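Local coordinates for protein DR2417 (Deinococcus radiodurans, PDB 4XWW) that probably degrades and matures RNA as a two-metal-ion 5'-3' exonuclease, with possible endonuclease activity, and acts as a homodimer, at residues Val145-Asp157 against Phe176-Ser190. Sequence-based numbering, arbitrary orientation.
Sequences VAEFFCMTHSIPD and FKIDPDVGTGAGIVS. With ZN (zinc ion), chain E.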
ATOM      1  N   VAL A 145     -36.639  20.737   8.331  1.00 24.92           N
ATOM      2  CA  VAL A 145     -36.819  20.975   6.904  1.00 24.61           C
ATOM      3  C   VAL A 145     -35.461  20.951   6.209  1.00 26.27           C
ATOM      4  O   VAL A 145     -34.507  21.593   6.678  1.00 27.15           O
ATOM      5  CB  VAL A 145     -37.519  22.312   6.629  1.00 31.59           C
ATOM      6  CG1 VAL A 145     -37.580  22.581   5.134  1.00 28.31           C
ATOM      7  CG2 VAL A 145     -38.916  22.321   7.253  1.00 33.83           C
ATOM      8  N   ALA A 146     -35.358  20.192   5.115  1.00 22.99           N
ATOM      9  CA  ALA A 146     -34.096  20.087   4.382  1.00 25.13           C
ATOM     10  C   ALA A 146     -34.221  20.700   2.995  1.00 26.50           C
ATOM     11  O   ALA A 146     -35.170  20.403   2.274  1.00 25.59           O
ATOM     12  CB  ALA A 146     -33.660  18.625   4.275  1.00 20.05           C
ATOM     13  N   GLU A 147     -33.255  21.547   2.637  1.00 21.38           N
ATOM     14  CA  GLU A 147     -33.210  22.197   1.337  1.00 25.35           C
ATOM     15  C   GLU A 147     -31.979  21.744   0.556  1.00 25.23           C
ATOM     16  O   GLU A 147     -30.850  21.912   1.021  1.00 23.23           O
ATOM     17  CB  GLU A 147     -33.190  23.723   1.495  1.00 21.12           C
ATOM     18  CG  GLU A 147     -33.267  24.452   0.143  1.00 27.81           C
ATOM     19  CD  GLU A 147     -33.161  25.969   0.258  1.00 26.62           C
ATOM     20  OE1 GLU A 147     -33.277  26.501   1.377  1.00 29.58           O
ATOM     21  OE2 GLU A 147     -32.934  26.627  -0.777  1.00 24.38           O
ATOM     22  N   PHE A 148     -32.194  21.206  -0.641  1.00 21.31           N
ATOM     23  CA  PHE A 148     -31.110  20.651  -1.439  1.00 25.47           C
ATOM     24  C   PHE A 148     -30.471  21.731  -2.298  1.00 25.73           C
ATOM     25  O   PHE A 148     -31.170  22.600  -2.805  1.00 22.75           O
ATOM     26  CB  PHE A 148     -31.638  19.512  -2.322  1.00 25.38           C
ATOM     27  CG  PHE A 148     -32.060  18.288  -1.553  1.00 28.14           C
ATOM     28  CD1 PHE A 148     -33.278  18.248  -0.896  1.00 31.59           C
ATOM     29  CD2 PHE A 148     -31.248  17.166  -1.508  1.00 26.65           C
ATOM     30  CE1 PHE A 148     -33.666  17.126  -0.183  1.00 29.57           C
ATOM     31  CE2 PHE A 148     -31.638  16.037  -0.803  1.00 24.69           C
ATOM     32  CZ  PHE A 148     -32.851  16.020  -0.142  1.00 27.26           C
ATOM     33  N   PHE A 149     -29.152  21.682  -2.476  1.00 21.29           N
ATOM     34  CA  PHE A 149     -28.532  22.553  -3.469  1.00 18.44           C
ATOM     35  C   PHE A 149     -27.375  21.824  -4.172  1.00 19.88           C
ATOM     36  O   PHE A 149     -26.805  20.860  -3.652  1.00 21.21           O
ATOM     37  CB  PHE A 149     -28.059  23.869  -2.840  1.00 20.32           C
ATOM     38  CG  PHE A 149     -27.058  23.688  -1.742  1.00 23.18           C
ATOM     39  CD1 PHE A 149     -27.473  23.516  -0.429  1.00 21.48           C
ATOM     40  CD2 PHE A 149     -25.694  23.687  -2.019  1.00 19.23           C
ATOM     41  CE1 PHE A 149     -26.555  23.350   0.591  1.00 21.88           C
ATOM     42  CE2 PHE A 149     -24.750  23.509  -0.998  1.00 19.39           C
ATOM     43  CZ  PHE A 149     -25.181  23.332   0.313  1.00 18.41           C
ATOM     44  N   CYS A 150     -27.038  22.295  -5.365  1.00 18.44           N
ATOM     45  CA  CYS A 150     -26.056  21.616  -6.196  1.00 15.86           C
ATOM     46  C   CYS A 150     -24.628  21.869  -5.739  1.00 14.88           C
ATOM     47  O   CYS A 150     -24.239  23.001  -5.505  1.00 19.34           O
ATOM     48  CB  CYS A 150     -26.221  22.066  -7.647  1.00 21.45           C
ATOM     49  SG  CYS A 150     -25.066  21.254  -8.769  1.00 21.41           S
ATOM     50  N   MET A 151     -23.842  20.799  -5.624  1.00 18.52           N
ATOM     51  CA  MET A 151     -22.388  20.947  -5.511  1.00 21.17           C
ATOM     52  C   MET A 151     -21.714  20.015  -6.512  1.00 19.07           C
ATOM     53  O   MET A 151     -22.035  18.837  -6.579  1.00 19.67           O
ATOM     54  CB  MET A 151     -21.895  20.646  -4.089  1.00 18.42           C
ATOM     55  CG  MET A 151     -22.527  21.577  -3.020  1.00 21.12           C
ATOM     56  SD  MET A 151     -21.862  23.249  -3.174  1.00 25.77           S
ATOM     57  CE  MET A 151     -20.255  22.993  -2.477  1.00 34.54           C
ATOM     58  N   THR A 152     -20.786  20.548  -7.299  1.00 17.94           N
ATOM     59  CA  THR A 152     -20.045  19.687  -8.213  1.00 15.74           C
ATOM     60  C   THR A 152     -19.230  18.637  -7.456  1.00 14.94           C
ATOM     61  O   THR A 152     -18.755  18.867  -6.343  1.00 16.21           O
ATOM     62  CB  THR A 152     -19.094  20.488  -9.127  1.00 18.49           C
ATOM     63  OG1 THR A 152     -18.379  21.460  -8.351  1.00 19.54           O
ATOM     64  CG2 THR A 152     -19.860  21.197 -10.214  1.00 20.02           C
ATOM     65  N   HIS A 153     -19.097  17.481  -8.090  1.00 14.89           N
ATOM     66  CA  HIS A 153     -18.419  16.315  -7.523  1.00 14.60           C
ATOM     67  C   HIS A 153     -18.081  15.415  -8.711  1.00 16.79           C
ATOM     68  O   HIS A 153     -18.269  15.807  -9.862  1.00 18.94           O
ATOM     69  CB  HIS A 153     -19.340  15.637  -6.485  1.00 13.87           C
ATOM     70  CG  HIS A 153     -18.675  14.593  -5.633  1.00 13.28           C
ATOM     71  ND1 HIS A 153     -17.326  14.613  -5.319  1.00 17.14           N
ATOM     72  CD2 HIS A 153     -19.187  13.490  -5.032  1.00 15.64           C
ATOM     73  CE1 HIS A 153     -17.042  13.568  -4.561  1.00 16.10           C
ATOM     74  NE2 HIS A 153     -18.141  12.861  -4.393  1.00 18.08           N
ATOM     75  N   SER A 154     -17.607  14.208  -8.432  1.00 14.94           N
ATOM     76  CA  SER A 154     -17.134  13.294  -9.466  1.00 17.70           C
ATOM     77  C   SER A 154     -18.242  12.355  -9.954  1.00 19.83           C
ATOM     78  O   SER A 154     -17.972  11.401 -10.700  1.00 21.66           O
ATOM     79  CB  SER A 154     -15.974  12.478  -8.917  1.00 17.68           C
ATOM     80  OG  SER A 154     -16.310  12.047  -7.607  1.00 18.84           O
ATOM     81  N   ILE A 155     -19.470  12.611  -9.497  1.00 18.48           N
ATOM     82  CA  ILE A 155     -20.666  11.909  -9.987  1.00 20.84           C
ATOM     83  C   ILE A 155     -21.780  12.966 -10.117  1.00 16.53           C
ATOM     84  O   ILE A 155     -21.805  13.921  -9.347  1.00 18.34           O
ATOM     85  CB  ILE A 155     -21.087  10.744  -9.034  1.00 20.48           C
ATOM     86  CG1 ILE A 155     -22.119   9.816  -9.697  1.00 20.56           C
ATOM     87  CG2 ILE A 155     -21.647  11.286  -7.705  1.00 18.46           C
ATOM     88  CD1 ILE A 155     -22.510   8.606  -8.839  1.00 19.33           C
ATOM     89  N   PRO A 156     -22.665  12.838 -11.121  1.00 19.95           N
ATOM     90  CA  PRO A 156     -23.785  13.785 -11.251  1.00 20.45           C
ATOM     91  C   PRO A 156     -24.811  13.674 -10.113  1.00 18.27           C
ATOM     92  O   PRO A 156     -24.784  12.693  -9.348  1.00 18.54           O
ATOM     93  CB  PRO A 156     -24.434  13.390 -12.591  1.00 21.32           C
ATOM     94  CG  PRO A 156     -23.369  12.681 -13.343  1.00 24.71           C
ATOM     95  CD  PRO A 156     -22.534  11.969 -12.309  1.00 20.47           C
ATOM     96  N   ASP A 157     -25.697  14.662 -10.021  1.00 18.58           N
ATOM     97  CA  ASP A 157     -26.818  14.637  -9.087  1.00 20.59           C
ATOM     98  C   ASP A 157     -26.300  14.536  -7.660  1.00 19.37           C
ATOM     99  O   ASP A 157     -26.809  13.766  -6.846  1.00 19.85           O
ATOM    100  CB  ASP A 157     -27.772  13.489  -9.412  1.00 20.60           C
ATOM    101  CG  ASP A 157     -28.758  13.834 -10.528  1.00 24.22           C
ATOM    102  OD1 ASP A 157     -28.879  15.030 -10.892  1.00 21.93           O
ATOM    103  OD2 ASP A 157     -29.417  12.898 -11.035  1.00 23.16           O
ATOM    104  N   PHE A 176     -17.741  17.300  -2.187  1.00 17.88           N
ATOM    105  CA  PHE A 176     -17.720  18.325  -3.228  1.00 13.63           C
ATOM    106  C   PHE A 176     -16.345  18.787  -3.658  1.00 15.94           C
ATOM    107  O   PHE A 176     -15.370  18.665  -2.917  1.00 16.42           O
ATOM    108  CB  PHE A 176     -18.494  19.573  -2.777  1.00 17.27           C
ATOM    109  CG  PHE A 176     -17.701  20.483  -1.859  1.00 14.36           C
ATOM    110  CD1 PHE A 176     -17.545  20.164  -0.520  1.00 15.48           C
ATOM    111  CD2 PHE A 176     -17.118  21.651  -2.336  1.00 14.32           C
ATOM    112  CE1 PHE A 176     -16.830  21.005   0.345  1.00 14.66           C
ATOM    113  CE2 PHE A 176     -16.411  22.511  -1.483  1.00 17.35           C
ATOM    114  CZ  PHE A 176     -16.248  22.177  -0.140  1.00 17.33           C
ATOM    115  N   LYS A 177     -16.303  19.358  -4.859  1.00 18.51           N
ATOM    116  CA  LYS A 177     -15.235  20.248  -5.300  1.00 17.46           C
ATOM    117  C   LYS A 177     -15.925  21.492  -5.838  1.00 18.24           C
ATOM    118  O   LYS A 177     -17.161  21.508  -5.953  1.00 17.52           O
ATOM    119  CB  LYS A 177     -14.382  19.595  -6.395  1.00 14.36           C
ATOM    120  CG  LYS A 177     -15.227  19.343  -7.661  1.00 16.47           C
ATOM    121  CD  LYS A 177     -14.475  18.596  -8.777  1.00 20.77           C
ATOM    122  CE  LYS A 177     -13.290  19.375  -9.273  1.00 18.02           C
ATOM    123  NZ  LYS A 177     -12.894  18.853 -10.651  1.00 19.94           N
ATOM    124  N   ILE A 178     -15.178  22.541  -6.166  1.00 15.21           N
ATOM    125  CA  ILE A 178     -15.812  23.672  -6.835  1.00 15.89           C
ATOM    126  C   ILE A 178     -15.270  23.732  -8.246  1.00 20.65           C
ATOM    127  O   ILE A 178     -14.294  24.427  -8.528  1.00 22.92           O
ATOM    128  CB  ILE A 178     -15.583  25.019  -6.105  1.00 20.48           C
ATOM    129  CG1 ILE A 178     -15.966  24.872  -4.632  1.00 20.11           C
ATOM    130  CG2 ILE A 178     -16.471  26.133  -6.754  1.00 23.95           C
ATOM    131  CD1 ILE A 178     -15.690  26.102  -3.770  1.00 23.01           C
ATOM    132  N   ASP A 179     -15.929  23.001  -9.137  1.00 20.58           N
ATOM    133  CA  ASP A 179     -15.511  22.962 -10.534  1.00 17.28           C
ATOM    134  C   ASP A 179     -16.262  24.001 -11.347  1.00 19.87           C
ATOM    135  O   ASP A 179     -17.495  23.948 -11.453  1.00 20.32           O
ATOM    136  CB  ASP A 179     -15.738  21.568 -11.114  1.00 16.85           C
ATOM    137  CG  ASP A 179     -14.930  21.327 -12.387  1.00 16.69           C
ATOM    138  OD1 ASP A 179     -14.701  22.282 -13.152  1.00 18.46           O
ATOM    139  OD2 ASP A 179     -14.536  20.170 -12.619  1.00 20.21           O
ATOM    140  N   PRO A 180     -15.530  24.955 -11.927  1.00 21.60           N
ATOM    141  CA  PRO A 180     -16.229  26.004 -12.686  1.00 27.92           C
ATOM    142  C   PRO A 180     -16.841  25.509 -14.004  1.00 25.45           C
ATOM    143  O   PRO A 180     -17.698  26.196 -14.563  1.00 20.89           O
ATOM    144  CB  PRO A 180     -15.129  27.049 -12.950  1.00 30.10           C
ATOM    145  CG  PRO A 180     -13.851  26.361 -12.713  1.00 26.66           C
ATOM    146  CD  PRO A 180     -14.097  25.245 -11.739  1.00 20.36           C
ATOM    147  N   ASP A 181     -16.422  24.339 -14.476  1.00 21.31           N
ATOM    148  CA  ASP A 181     -16.942  23.800 -15.731  1.00 23.18           C
ATOM    149  C   ASP A 181     -16.602  22.318 -15.851  1.00 25.51           C
ATOM    150  O   ASP A 181     -15.468  21.968 -16.157  1.00 22.54           O
ATOM    151  CB  ASP A 181     -16.373  24.579 -16.923  1.00 24.82           C
ATOM    152  CG  ASP A 181     -16.865  24.044 -18.264  1.00 35.18           C
ATOM    153  OD1 ASP A 181     -17.827  23.238 -18.287  1.00 28.55           O
ATOM    154  OD2 ASP A 181     -16.289  24.456 -19.296  1.00 43.92           O
ATOM    155  N   VAL A 182     -17.574  21.446 -15.603  1.00 21.80           N
ATOM    156  CA  VAL A 182     -17.298  20.010 -15.687  1.00 20.98           C
ATOM    157  C   VAL A 182     -17.181  19.570 -17.145  1.00 26.56           C
ATOM    158  O   VAL A 182     -16.765  18.449 -17.422  1.00 24.26           O
ATOM    159  CB  VAL A 182     -18.356  19.166 -14.960  1.00 24.58           C
ATOM    160  CG1 VAL A 182     -18.226  19.367 -13.455  1.00 29.35           C
ATOM    161  CG2 VAL A 182     -19.767  19.519 -15.425  1.00 25.09           C
ATOM    162  N   GLY A 183     -17.532  20.460 -18.070  1.00 28.37           N
ATOM    163  CA  GLY A 183     -17.157  20.278 -19.468  1.00 27.33           C
ATOM    164  C   GLY A 183     -18.195  19.638 -20.371  1.00 23.86           C
ATOM    165  O   GLY A 183     -17.987  19.501 -21.574  1.00 29.71           O
ATOM    166  N   THR A 184     -19.336  19.275 -19.800  1.00 28.08           N
ATOM    167  CA  THR A 184     -20.321  18.481 -20.518  1.00 23.28           C
ATOM    168  C   THR A 184     -21.370  19.344 -21.216  1.00 28.13           C
ATOM    169  O   THR A 184     -22.306  18.818 -21.806  1.00 33.03           O
ATOM    170  CB  THR A 184     -21.032  17.500 -19.580  1.00 25.46           C
ATOM    171  OG1 THR A 184     -21.652  18.232 -18.515  1.00 28.42           O
ATOM    172  CG2 THR A 184     -20.035  16.495 -19.011  1.00 26.33           C
ATOM    173  N   GLY A 185     -21.217  20.660 -21.131  1.00 28.12           N
ATOM    174  CA  GLY A 185     -22.092  21.579 -21.843  1.00 36.58           C
ATOM    175  C   GLY A 185     -23.492  21.650 -21.267  1.00 36.78           C
ATOM    176  O   GLY A 185     -24.429  22.083 -21.941  1.00 43.62           O
ATOM    177  N   ALA A 186     -23.652  21.218 -20.022  1.00 31.38           N
ATOM    178  CA  ALA A 186     -24.988  21.152 -19.423  1.00 30.40           C
ATOM    179  C   ALA A 186     -25.233  22.251 -18.389  1.00 29.49           C
ATOM    180  O   ALA A 186     -26.261  22.251 -17.714  1.00 37.47           O
ATOM    181  CB  ALA A 186     -25.213  19.789 -18.802  1.00 32.16           C
ATOM    182  N   GLY A 187     -24.294  23.185 -18.280  1.00 31.10           N
ATOM    183  CA  GLY A 187     -24.429  24.304 -17.369  1.00 33.06           C
ATOM    184  C   GLY A 187     -24.276  23.951 -15.894  1.00 28.36           C
ATOM    185  O   GLY A 187     -24.585  24.759 -15.034  1.00 25.49           O
ATOM    186  N   ILE A 188     -23.787  22.755 -15.593  1.00 26.85           N
ATOM    187  CA  ILE A 188     -23.681  22.337 -14.202  1.00 26.87           C
ATOM    188  C   ILE A 188     -22.638  23.146 -13.447  1.00 19.62           C
ATOM    189  O   ILE A 188     -21.478  23.212 -13.859  1.00 29.28           O
ATOM    190  CB  ILE A 188     -23.330  20.852 -14.087  1.00 28.96           C
ATOM    191  CG1 ILE A 188     -24.420  20.025 -14.764  1.00 32.49           C
ATOM    192  CG2 ILE A 188     -23.213  20.465 -12.613  1.00 24.84           C
ATOM    193  CD1 ILE A 188     -24.003  18.615 -15.074  1.00 35.70           C
ATOM    194  N   VAL A 189     -23.052  23.759 -12.338  1.00 18.47           N
ATOM    195  CA  VAL A 189     -22.125  24.488 -11.462  1.00 19.54           C
ATOM    196  C   VAL A 189     -22.577  24.418 -10.008  1.00 20.39           C
ATOM    197  O   VAL A 189     -23.775  24.257  -9.724  1.00 21.08           O
ATOM    198  CB  VAL A 189     -21.968  26.006 -11.835  1.00 25.45           C
ATOM    199  CG1 VAL A 189     -21.338  26.186 -13.197  1.00 38.05           C
ATOM    200  CG2 VAL A 189     -23.322  26.793 -11.703  1.00 23.16           C
ATOM    201  N   SER A 190     -21.624  24.537  -9.086  1.00 19.42           N
ATOM    202  CA  SER A 190     -21.973  24.571  -7.667  1.00 19.49           C
ATOM    203  C   SER A 190     -22.823  25.807  -7.353  1.00 20.37           C
ATOM    204  O   SER A 190     -22.588  26.884  -7.877  1.00 24.17           O
ATOM    205  CB  SER A 190     -20.727  24.554  -6.777  1.00 18.58           C
ATOM    206  OG  SER A 190     -19.975  23.371  -6.984  1.00 20.21           O
TER
HETATM  207 ZN    ZN E 601     -18.686  11.049  -3.357  1.00 21.63          ZN
HETATM  208  O   HOH W   1     -17.502  10.912  -1.923  1.00 16.45           O
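Thr152 and the loop 176-190 are joined where strand 144-150 gives way to coil: the CA atoms of Met151 and Ser190 lie 4.2 Å apart, and His153 comes level with Phe176. The backbone of Thr152 is gripped at both its N and its O: N donates almost straight (170°) to Ser190 OG at 3.0 Å, a small hydroxyl that fits close to the chain, and O accepts from Lys177 N at 2.9 Å.

The Thr152 side chain enters the loop. With chi1 at 45°, OG1 sits between its own N and carbonyl carbon, where it accepts from Asp179 N (3.0 Å, 176°) and donates to Lys177 O (2.7 Å), approaching from above that carbonyl's plane. A hydroxyl suits this buried place because it gives and takes at once, while the methyl CG2 meets Val182 CG1 and Ile188 CG2. Met151, an unbranched apolar chain flexible enough to bend at chi2 and chi3, runs alongside Phe176 and sets CE 3.4 Å from CD2 of the ring, whose other neighbours include Leu387 and Ile390 of helix 384-394. Lys177 NZ forms a salt bridge with Asp179 OD2 and a hydrogen bond to Pro220 O; Asp179 OD1 accepts from Asp181 N, closing an Asx turn, and is hydrogen-bonded to Ser221 OG.

Next along the chain, His153 binds zinc through NE2 (2.2 Å) together with His84 and His86, while ND1 is held by Gly380 O. A metal-binding histidine carried on a loop just beyond a strand end is characteristic of the metallo-beta-lactamase fold, here part of the dinuclear zinc site.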